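Local structure of dipeptidase AC. Metallo peptidase. MEROPS family M19 (Rhodobacter sphaeroides, 3FDG) at residues D13-L18 with F53-P58; L40-E45 with I314-G319; V163-T168 with L208-E213. The protein probably hydrolyses dipeptides as a metal-dependent dipeptidase of the M19 membrane dipeptidase family, with a TIM-barrel fold and a two-metal centre. One frame throughout, in Å; residues are numbered along the deposited sequence.

Contact 1: D13-L18 with F53-P58. With MG (magnesium ion), chain E.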
loop_
_atom_site.group_PDB
_atom_site.type_symbol
_atom_site.label_atom_id
_atom_site.label_comp_id
_atom_site.label_asym_id
_atom_site.label_seq_id
_atom_site.Cartn_x
_atom_site.Cartn_y
_atom_site.Cartn_z
ATOM N N ASP B 13 -6.277 2.684 19.047
ATOM C CA ASP B 13 -6.207 3.772 18.104
ATOM C C ASP B 13 -4.972 4.636 18.318
ATOM O O ASP B 13 -5.001 5.856 18.057
ATOM C CB ASP B 13 -7.485 4.627 18.229
ATOM C CG ASP B 13 -8.720 3.903 17.634
ATOM O OD1 ASP B 13 -8.716 3.661 16.425
ATOM O OD2 ASP B 13 -9.669 3.578 18.358
ATOM N N PHE B 14 -3.888 3.993 18.737
ATOM C CA PHE B 14 -2.594 4.659 18.884
ATOM C C PHE B 14 -2.177 5.396 17.589
ATOM O O PHE B 14 -1.654 6.488 17.654
ATOM C CB PHE B 14 -1.501 3.671 19.339
ATOM C CG PHE B 14 -0.170 4.306 19.521
ATOM C CD1 PHE B 14 0.058 5.175 20.623
ATOM C CD2 PHE B 14 0.868 4.061 18.594
ATOM C CE1 PHE B 14 1.308 5.759 20.799
ATOM C CE2 PHE B 14 2.109 4.636 18.735
ATOM C CZ PHE B 14 2.370 5.497 19.851
ATOM N N LEU B 15 -2.442 4.821 16.406
ATOM C CA LEU B 15 -1.989 5.486 15.166
ATOM C C LEU B 15 -2.626 6.876 14.999
ATOM O O LEU B 15 -2.090 7.746 14.326
ATOM C CB LEU B 15 -2.338 4.609 13.945
ATOM C CG LEU B 15 -1.470 3.339 13.903
ATOM C CD1 LEU B 15 -2.068 2.435 12.750
ATOM C CD2 LEU B 15 0.015 3.643 13.606
ATOM N N LEU B 16 -3.788 7.077 15.597
ATOM C CA LEU B 16 -4.458 8.379 15.494
ATOM C C LEU B 16 -3.633 9.463 16.190
ATOM O O LEU B 16 -3.581 10.656 15.745
ATOM C CB LEU B 16 -5.885 8.271 16.065
ATOM C CG LEU B 16 -6.876 9.416 15.907
ATOM C CD1 LEU B 16 -7.086 9.689 14.419
ATOM C CD2 LEU B 16 -8.206 9.035 16.627
ATOM N N ARG B 17 -2.957 9.063 17.265
ATOM C CA ARG B 17 -2.092 10.025 17.998
ATOM C C ARG B 17 -0.909 10.441 17.163
ATOM O O ARG B 17 -0.444 11.589 17.257
ATOM C CB ARG B 17 -1.664 9.458 19.340
ATOM C CG ARG B 17 -2.908 9.247 20.282
ATOM C CD ARG B 17 -2.552 8.797 21.660
ATOM N NE ARG B 17 -1.350 9.449 22.230
ATOM C CZ ARG B 17 -0.477 8.817 23.011
ATOM N NH1 ARG B 17 -0.688 7.526 23.330
ATOM N NH2 ARG B 17 0.596 9.459 23.484
ATOM N N LEU B 18 -0.452 9.499 16.341
ATOM C CA LEU B 18 0.632 9.746 15.437
ATOM C C LEU B 18 0.175 10.589 14.238
ATOM O O LEU B 18 0.914 11.466 13.791
ATOM C CB LEU B 18 1.242 8.403 14.975
ATOM C CG LEU B 18 1.945 7.481 15.987
ATOM C CD1 LEU B 18 2.423 6.065 15.507
ATOM C CD2 LEU B 18 2.828 8.146 17.036
ATOM N N PHE B 53 -3.709 -2.728 15.435
ATOM C CA PHE B 53 -3.533 -1.271 15.388
ATOM C C PHE B 53 -4.409 -0.770 14.283
ATOM O O PHE B 53 -4.137 -1.010 13.103
ATOM C CB PHE B 53 -2.053 -0.896 15.133
ATOM C CG PHE B 53 -1.202 -1.099 16.337
ATOM C CD1 PHE B 53 -0.812 0.002 17.117
ATOM C CD2 PHE B 53 -0.828 -2.410 16.728
ATOM C CE1 PHE B 53 -0.052 -0.204 18.296
ATOM C CE2 PHE B 53 -0.083 -2.652 17.857
ATOM C CZ PHE B 53 0.316 -1.548 18.688
ATOM N N ALA B 54 -5.449 -0.036 14.674
ATOM C CA ALA B 54 -6.454 0.481 13.715
ATOM C C ALA B 54 -5.982 1.676 12.899
ATOM O O ALA B 54 -5.458 2.695 13.445
ATOM C CB ALA B 54 -7.697 0.898 14.470
ATOM N N ILE B 55 -6.186 1.542 11.606
ATOM C CA ILE B 55 -6.153 2.643 10.663
ATOM C C ILE B 55 -7.618 3.101 10.619
ATOM O O ILE B 55 -8.523 2.408 10.150
ATOM C CB ILE B 55 -5.682 2.237 9.268
ATOM C CG1 ILE B 55 -4.208 1.733 9.292
ATOM C CG2 ILE B 55 -5.849 3.429 8.296
ATOM C CD1 ILE B 55 -3.814 0.943 8.061
ATOM N N TYR B 56 -7.842 4.308 11.108
ATOM C CA TYR B 56 -9.179 4.774 11.253
ATOM C C TYR B 56 -9.174 6.198 10.711
ATOM O O TYR B 56 -8.412 7.019 11.231
ATOM C CB TYR B 56 -9.540 4.808 12.728
ATOM C CG TYR B 56 -10.639 5.790 13.012
ATOM C CD1 TYR B 56 -11.906 5.591 12.454
ATOM C CD2 TYR B 56 -10.399 6.935 13.789
ATOM C CE1 TYR B 56 -12.944 6.495 12.668
ATOM C CE2 TYR B 56 -11.443 7.865 14.034
ATOM C CZ TYR B 56 -12.702 7.614 13.453
ATOM O OH TYR B 56 -13.744 8.479 13.616
ATOM N N VAL B 57 -10.032 6.488 9.728
ATOM C CA VAL B 57 -10.031 7.856 9.119
ATOM C C VAL B 57 -11.015 8.770 9.873
ATOM O O VAL B 57 -12.213 8.570 9.826
ATOM C CB VAL B 57 -10.355 7.764 7.608
ATOM C CG1 VAL B 57 -10.544 9.171 6.960
ATOM C CG2 VAL B 57 -9.272 6.924 6.897
ATOM N N PRO B 58 -10.505 9.780 10.614
ATOM C CA PRO B 58 -11.500 10.522 11.385
ATOM C C PRO B 58 -12.435 11.475 10.571
ATOM O O PRO B 58 -12.083 11.973 9.510
ATOM C CB PRO B 58 -10.664 11.333 12.392
ATOM C CG PRO B 58 -9.202 11.236 11.885
ATOM C CD PRO B 58 -9.168 10.385 10.637
HETATM MG MG MG E . -10.707 2.858 16.754
HETATM O O HOH W 1 -6.742 4.786 14.811
HETATM O O HOH W 2 -3.802 2.330 15.941
HETATM O O HOH W 3 -11.440 4.732 16.343
#

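Contact 2: L40-E45 with I314-G319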
loop_
_atom_site.group_PDB
_atom_site.type_symbol
_atom_site.label_atom_id
_atom_site.label_comp_id
_atom_site.label_asym_id
_atom_site.label_seq_id
_atom_site.Cartn_x
_atom_site.Cartn_y
_atom_site.Cartn_z
ATOM N N LEU B 40 5.511 2.655 23.626
ATOM C CA LEU B 40 6.315 1.404 23.748
ATOM C C LEU B 40 6.770 1.094 25.227
ATOM O O LEU B 40 6.572 -0.042 25.705
ATOM C CB LEU B 40 7.495 1.426 22.773
ATOM C CG LEU B 40 8.315 0.112 22.678
ATOM C CD1 LEU B 40 7.363 -1.109 22.636
ATOM C CD2 LEU B 40 9.264 0.131 21.469
ATOM N N PRO B 41 7.299 2.099 25.978
ATOM C CA PRO B 41 7.700 1.735 27.380
ATOM C C PRO B 41 6.555 1.280 28.269
ATOM O O PRO B 41 6.705 0.310 29.021
ATOM C CB PRO B 41 8.331 3.027 27.956
ATOM C CG PRO B 41 8.712 3.832 26.725
ATOM C CD PRO B 41 7.747 3.459 25.601
ATOM N N ARG B 42 5.409 1.947 28.168
ATOM C CA ARG B 42 4.234 1.574 28.969
ATOM C C ARG B 42 3.660 0.227 28.557
ATOM O O ARG B 42 3.151 -0.507 29.419
ATOM C CB ARG B 42 3.166 2.682 28.966
ATOM C CG ARG B 42 3.560 3.871 29.891
ATOM C CD ARG B 42 2.478 4.955 30.039
ATOM N NE ARG B 42 2.079 5.547 28.766
ATOM C CZ ARG B 42 0.908 6.143 28.533
ATOM N NH1 ARG B 42 -0.011 6.267 29.497
ATOM N NH2 ARG B 42 0.668 6.636 27.330
ATOM N N MET B 43 3.723 -0.094 27.247
ATOM C CA MET B 43 3.331 -1.434 26.781
ATOM C C MET B 43 4.111 -2.526 27.523
ATOM O O MET B 43 3.528 -3.467 28.061
ATOM C CB MET B 43 3.576 -1.600 25.267
ATOM C CG MET B 43 2.428 -1.000 24.332
ATOM S SD MET B 43 3.019 -1.002 22.596
ATOM C CE MET B 43 1.638 -0.061 21.868
ATOM N N LYS B 44 5.420 -2.387 27.550
ATOM C CA LYS B 44 6.303 -3.310 28.279
ATOM C C LYS B 44 5.950 -3.343 29.773
ATOM O O LYS B 44 5.780 -4.421 30.364
ATOM C CB LYS B 44 7.774 -2.919 28.026
ATOM C CG LYS B 44 8.198 -2.877 26.539
ATOM C CD LYS B 44 7.784 -4.103 25.717
ATOM C CE LYS B 44 8.296 -5.436 26.285
ATOM N NZ LYS B 44 8.056 -6.517 25.249
ATOM N N GLU B 45 5.772 -2.171 30.369
ATOM C CA GLU B 45 5.388 -2.064 31.771
ATOM C C GLU B 45 4.079 -2.769 32.104
ATOM O O GLU B 45 4.002 -3.477 33.096
ATOM C CB GLU B 45 5.272 -0.586 32.162
ATOM C CG GLU B 45 4.916 -0.385 33.605
ATOM C CD GLU B 45 4.923 1.095 34.007
ATOM O OE1 GLU B 45 5.254 1.970 33.152
ATOM O OE2 GLU B 45 4.566 1.356 35.175
ATOM N N ILE B 314 -8.333 1.176 35.329
ATOM C CA ILE B 314 -7.417 0.786 34.264
ATOM C C ILE B 314 -6.499 1.962 33.902
ATOM O O ILE B 314 -5.271 1.862 34.061
ATOM C CB ILE B 314 -8.149 0.196 33.031
ATOM C CG1 ILE B 314 -9.004 -1.006 33.450
ATOM C CG2 ILE B 314 -7.098 -0.277 31.993
ATOM C CD1 ILE B 314 -9.934 -1.627 32.296
ATOM N N ALA B 315 -7.111 3.057 33.430
ATOM C CA ALA B 315 -6.483 4.373 33.175
ATOM C C ALA B 315 -5.606 4.466 31.936
ATOM O O ALA B 315 -5.704 5.433 31.191
ATOM C CB ALA B 315 -5.738 4.931 34.441
ATOM N N ASP B 316 -4.773 3.453 31.703
ATOM C CA ASP B 316 -3.934 3.353 30.495
ATOM C C ASP B 316 -3.434 1.911 30.453
ATOM O O ASP B 316 -3.892 1.055 31.239
ATOM C CB ASP B 316 -2.765 4.338 30.532
ATOM C CG ASP B 316 -1.795 4.030 31.643
ATOM O OD1 ASP B 316 -1.922 2.984 32.267
ATOM O OD2 ASP B 316 -0.915 4.866 31.918
ATOM N N VAL B 317 -2.484 1.638 29.569
ATOM C CA VAL B 317 -2.040 0.245 29.351
ATOM C C VAL B 317 -1.280 -0.252 30.602
ATOM O O VAL B 317 -1.245 -1.444 30.857
ATOM C CB VAL B 317 -1.136 0.127 28.057
ATOM C CG1 VAL B 317 0.227 0.794 28.281
ATOM C CG2 VAL B 317 -0.897 -1.327 27.630
ATOM N N THR B 318 -0.702 0.645 31.411
ATOM C CA THR B 318 -0.072 0.156 32.647
ATOM C C THR B 318 -1.108 -0.384 33.663
ATOM O O THR B 318 -0.726 -0.972 34.673
ATOM C CB THR B 318 0.850 1.220 33.336
ATOM O OG1 THR B 318 0.035 2.254 33.876
ATOM C CG2 THR B 318 1.818 1.819 32.326
ATOM N N GLY B 319 -2.402 -0.227 33.379
ATOM C CA GLY B 319 -3.445 -0.738 34.275
ATOM C C GLY B 319 -3.892 -2.172 33.957
ATOM O O GLY B 319 -4.776 -2.709 34.640
#

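Contact 3: V163-T168 with L208-E213. With MG (magnesium ion), chain F.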
loop_
_atom_site.group_PDB
_atom_site.type_symbol
_atom_site.label_atom_id
_atom_site.label_comp_id
_atom_site.label_asym_id
_atom_site.label_seq_id
_atom_site.Cartn_x
_atom_site.Cartn_y
_atom_site.Cartn_z
ATOM N N VAL B 163 -17.373 -0.871 8.280
ATOM C CA VAL B 163 -17.831 0.478 8.673
ATOM C C VAL B 163 -17.320 0.899 10.049
ATOM O O VAL B 163 -17.111 0.085 10.926
ATOM C CB VAL B 163 -19.380 0.582 8.683
ATOM C CG1 VAL B 163 -19.940 0.179 7.338
ATOM C CG2 VAL B 163 -19.995 -0.329 9.829
ATOM N N TRP B 164 -17.196 2.202 10.228
ATOM C CA TRP B 164 -17.163 2.793 11.518
ATOM C C TRP B 164 -18.629 3.228 11.751
ATOM O O TRP B 164 -19.555 2.715 11.095
ATOM C CB TRP B 164 -16.156 3.985 11.501
ATOM C CG TRP B 164 -16.031 4.658 12.804
ATOM C CD1 TRP B 164 -15.627 4.109 13.976
ATOM C CD2 TRP B 164 -16.384 6.031 13.099
ATOM N NE1 TRP B 164 -15.683 5.066 14.991
ATOM C CE2 TRP B 164 -16.138 6.243 14.469
ATOM C CE3 TRP B 164 -16.837 7.091 12.324
ATOM C CZ2 TRP B 164 -16.361 7.482 15.097
ATOM C CZ3 TRP B 164 -17.056 8.314 12.939
ATOM C CH2 TRP B 164 -16.823 8.497 14.318
ATOM N N SER B 165 -18.840 4.150 12.675
ATOM C CA SER B 165 -20.199 4.625 12.997
ATOM C C SER B 165 -20.473 5.848 12.088
ATOM O O SER B 165 -20.469 6.987 12.560
ATOM C CB SER B 165 -20.255 4.952 14.499
ATOM O OG SER B 165 -20.465 3.777 15.326
ATOM N N ARG B 166 -20.706 5.563 10.800
ATOM C CA ARG B 166 -20.677 6.498 9.630
ATOM C C ARG B 166 -20.976 5.699 8.330
ATOM O O ARG B 166 -20.401 4.623 8.144
ATOM C CB ARG B 166 -19.299 7.140 9.550
ATOM C CG ARG B 166 -19.013 8.127 8.356
ATOM C CD ARG B 166 -17.648 8.804 8.612
ATOM N NE ARG B 166 -16.556 7.811 8.457
ATOM C CZ ARG B 166 -15.344 7.932 8.980
ATOM N NH1 ARG B 166 -15.015 9.021 9.676
ATOM N NH2 ARG B 166 -14.441 6.953 8.791
ATOM N N PRO B 167 -21.885 6.186 7.445
ATOM C CA PRO B 167 -22.251 5.431 6.226
ATOM C C PRO B 167 -21.068 5.297 5.242
ATOM O O PRO B 167 -20.263 6.248 5.142
ATOM C CB PRO B 167 -23.347 6.303 5.601
ATOM C CG PRO B 167 -23.085 7.660 6.099
ATOM C CD PRO B 167 -22.598 7.480 7.502
ATOM N N THR B 168 -20.957 4.144 4.561
ATOM C CA THR B 168 -19.889 3.883 3.573
ATOM C C THR B 168 -20.528 3.319 2.288
ATOM O O THR B 168 -21.732 3.081 2.264
ATOM C CB THR B 168 -18.797 2.908 4.099
ATOM O OG1 THR B 168 -19.279 1.548 4.047
ATOM C CG2 THR B 168 -18.357 3.260 5.510
ATOM N N LEU B 208 -16.886 -6.875 12.937
ATOM C CA LEU B 208 -18.292 -6.412 12.941
ATOM C C LEU B 208 -18.561 -5.285 13.949
ATOM O O LEU B 208 -19.659 -4.755 13.992
ATOM C CB LEU B 208 -19.241 -7.569 13.280
ATOM C CG LEU B 208 -19.101 -8.815 12.374
ATOM C CD1 LEU B 208 -19.915 -9.999 12.802
ATOM C CD2 LEU B 208 -19.425 -8.440 10.949
ATOM N N SER B 209 -17.586 -4.930 14.775
ATOM C CA SER B 209 -17.785 -3.793 15.678
ATOM C C SER B 209 -18.105 -2.538 14.875
ATOM O O SER B 209 -17.417 -2.269 13.867
ATOM C CB SER B 209 -16.533 -3.542 16.532
ATOM O OG SER B 209 -16.405 -4.589 17.492
ATOM N N HIS B 210 -19.112 -1.794 15.344
ATOM C CA HIS B 210 -19.683 -0.582 14.690
ATOM C C HIS B 210 -20.716 -0.947 13.626
ATOM O O HIS B 210 -21.567 -0.142 13.284
ATOM C CB HIS B 210 -18.615 0.335 14.052
ATOM C CG HIS B 210 -17.719 0.995 15.063
ATOM N ND1 HIS B 210 -18.069 2.162 15.720
ATOM C CD2 HIS B 210 -16.469 0.689 15.479
ATOM C CE1 HIS B 210 -17.088 2.525 16.532
ATOM N NE2 HIS B 210 -16.102 1.652 16.401
ATOM N N LEU B 211 -20.646 -2.136 13.053
ATOM C CA LEU B 211 -21.625 -2.482 12.042
ATOM C C LEU B 211 -23.042 -2.621 12.689
ATOM O O LEU B 211 -23.140 -3.108 13.832
ATOM C CB LEU B 211 -21.182 -3.798 11.389
ATOM C CG LEU B 211 -21.986 -4.299 10.190
ATOM C CD1 LEU B 211 -22.008 -3.260 9.005
ATOM C CD2 LEU B 211 -21.474 -5.627 9.680
ATOM N N ASN B 212 -24.112 -2.204 11.974
ATOM C CA ASN B 212 -25.474 -2.287 12.537
ATOM C C ASN B 212 -26.051 -3.691 12.401
ATOM O O ASN B 212 -25.399 -4.595 11.819
ATOM C CB ASN B 212 -26.436 -1.212 11.967
ATOM C CG ASN B 212 -26.763 -1.412 10.470
ATOM O OD1 ASN B 212 -26.564 -2.511 9.902
ATOM N ND2 ASN B 212 -27.236 -0.351 9.834
ATOM N N GLU B 213 -27.219 -3.925 12.985
ATOM C CA GLU B 213 -27.716 -5.285 13.041
ATOM C C GLU B 213 -27.980 -5.935 11.665
ATOM O O GLU B 213 -27.691 -7.126 11.478
ATOM C CB GLU B 213 -28.980 -5.377 13.936
ATOM C CG GLU B 213 -29.267 -6.843 14.330
ATOM C CD GLU B 213 -30.260 -6.952 15.496
ATOM O OE1 GLU B 213 -30.447 -5.979 16.247
ATOM O OE2 GLU B 213 -30.812 -8.041 15.702
HETATM MG MG MG F . -14.135 1.821 17.307
HETATM O O HOH W 4 -15.097 -1.292 12.506
HETATM O O HOH W 5 -14.498 4.187 17.085
HETATM O O HOH W 6 -15.136 2.294 19.345
#

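Contact 1: D13-L18 with F53-P58
Leu15 sends CD1 down onto the strand at residues 53-56, where it lies 3.5 Å from Ala54 O, with the CB of Phe53 and the CG1 of Ile55 each slightly farther off. This is the close-packed part of the contact: a single methyl laid across three consecutive residues of the strand, with Phe14 CB meeting Phe53 CE1 beside it. Met104 of helix 87-108 touches both Leu15 and Phe53 and closes the apolar patch. The next residue, Leu16, has its CG anti to the backbone N (chi1 -171°), which carries its branched end toward Tyr56 and Pro58, one methyl to each. CD1 packs 3.6 Å from Pro58 CG, while Leu16 CD2 comes to the edge of the Tyr56 ring, 4.2 Å from Tyr56 CD2. Leu16 and Pro58 are partly exposed, so this end is the solvent side, though the methyl-to-ring contact itself is close.

Between helix and strand the joint is wet. Water 1 donates to Asp13 OD1 and to Ala54 O, 2.8 Å each, and water 2 takes the N-H of Leu15 and can donate to the same Ala54 carbonyl. No direct hydrogen bond joins the two segments. Asp13 brings OD1 3.5 Å from the Ala54 methyl and grips a magnesium ion with both carboxylate oxygens, OD1 at 2.2 Å and OD2 at 2.0 Å. Water 3, His11 and Glu137 complete the ligands. The bidentate grip fixes the rotation of the carboxylate, and the water-bridged carbonyl of Ala54 gives it a second-shell tie to the barrel strand, probably helping to keep this metal ligand in place.

Contact 2: L40-E45 with I314-G319
Arg42 reaches across to Asp316, its NH1 donating to OD2 at 2.9 Å in a salt bridge that is far from straight (N-H...O 137°). The carboxylate oxygen lies near the guanidinium edge, but the two planes stand 71° apart, and OD2 is met on its anti side and out of the carboxylate plane. It is therefore a single-point pairing, not a two-pronged one. The arginine's stem does the apolar work: CG rests 3.6 Å from Thr318 CG2, and CB is as close to Val317 CG1. That same valine methyl presses on the helix backbone, 3.4 Å from Arg42 O. Farther along the helix, Glu45 is extended and brings OE1 3.5 Å from Thr318 CG2, so the threonine methyl sits between the Arg42 stem and the end of Glu45, toward solvent.

The next shell sets these groups in place. Asp316 OD1 accepts from Thr318 OG1 at 2.6 Å, through its syn lone pair, and more weakly from Thr318 N; this holds the carboxylate while OD2 is left to face the arginine. With OG1 turned in toward the aspartate (chi1 70°), Thr318 presents CG2 to the helix. Arg42 is steadied from its own side: NE makes a salt bridge to Asp39, and NH1 also donates to Gly36 O.

The contact joins helix 40-46 to the 3-10 turn at 317-319 that leads into helix 320-329. Beneath it Val317 and Met43 both pack on Phe48 of strand 48-56, and Met43 reaches on to Trp29 of helix 25-31 and Val130 of strand 130-137.

Contact 3: V163-T168 with L208-E213
His210 donates from ND1 to Ser165 OG, the one direct hydrogen bond between the segments: 2.9 Å long, nearly straight at 174°, and with the serine oxygen in the plane of the imidazole. Ser165, at the centre of an inverse gamma turn, also has its OG bonded to Val174 O. Using ND1 this way leaves NE2 for the magnesium ion, which it binds at 2.2 Å. A serine behind a metal-bound histidine is a second-shell partner; it fixes the ring's rotation and probably helps polarise it.

Trp164 reaches the same metal through water. Water 5, a ligand of the ion, receives the indole N-H of Trp164 at only 2.6 Å from NE1, in the plane of the indole. Water 6, Glu137 and His231 are the other ligands. Away from the ion, water 4 donates to both Val163 O and Ser209 O, tying the two loops together.

The aromatic contact is oblique. Trp164 CD1 sits over one face of the imidazole, toward its rim, and the five-membered rings have centroids 4.3 Å apart with planes inclined at 48°.

Apolar packing is confined to Val163 and Leu211. Val163 CG2 pushes against the Leu211 backbone, a tight 3.5 Å from CA, and also meets CD1 at 3.6 Å; the side chains cross nearly at right angles.

Both segments are loops that follow neighbouring parallel strands, 157-161 and 205-206. The second makes a type II turn from Leu208 to Leu211, then enters helix 213-222 with Asn212 as its N-cap, while Val219 of that helix packs on Leu211.

Contacts 1 and 3 are buried and each supplies a ligand to one of two magnesium ions, Glu137 bridging between them; contact 2 is only partly buried, with its centre about 29 Å from that of contact 3 and on the opposite side of the chain's centre. The chemistry follows: metal bonds and ordered waters in contacts 1 and 3, a salt bridge over methyl packing in contact 2. Contacts 1 and 3 meet where Val57 O probably accepts from Arg166 NH1 and the Tyr56 and Trp164 rings come together. Contact 2 touches contact 1 by packing, Met43 CE lying 3.8 Å from Phe53 CZ, as helix 40-46 runs directly into strand 48-56.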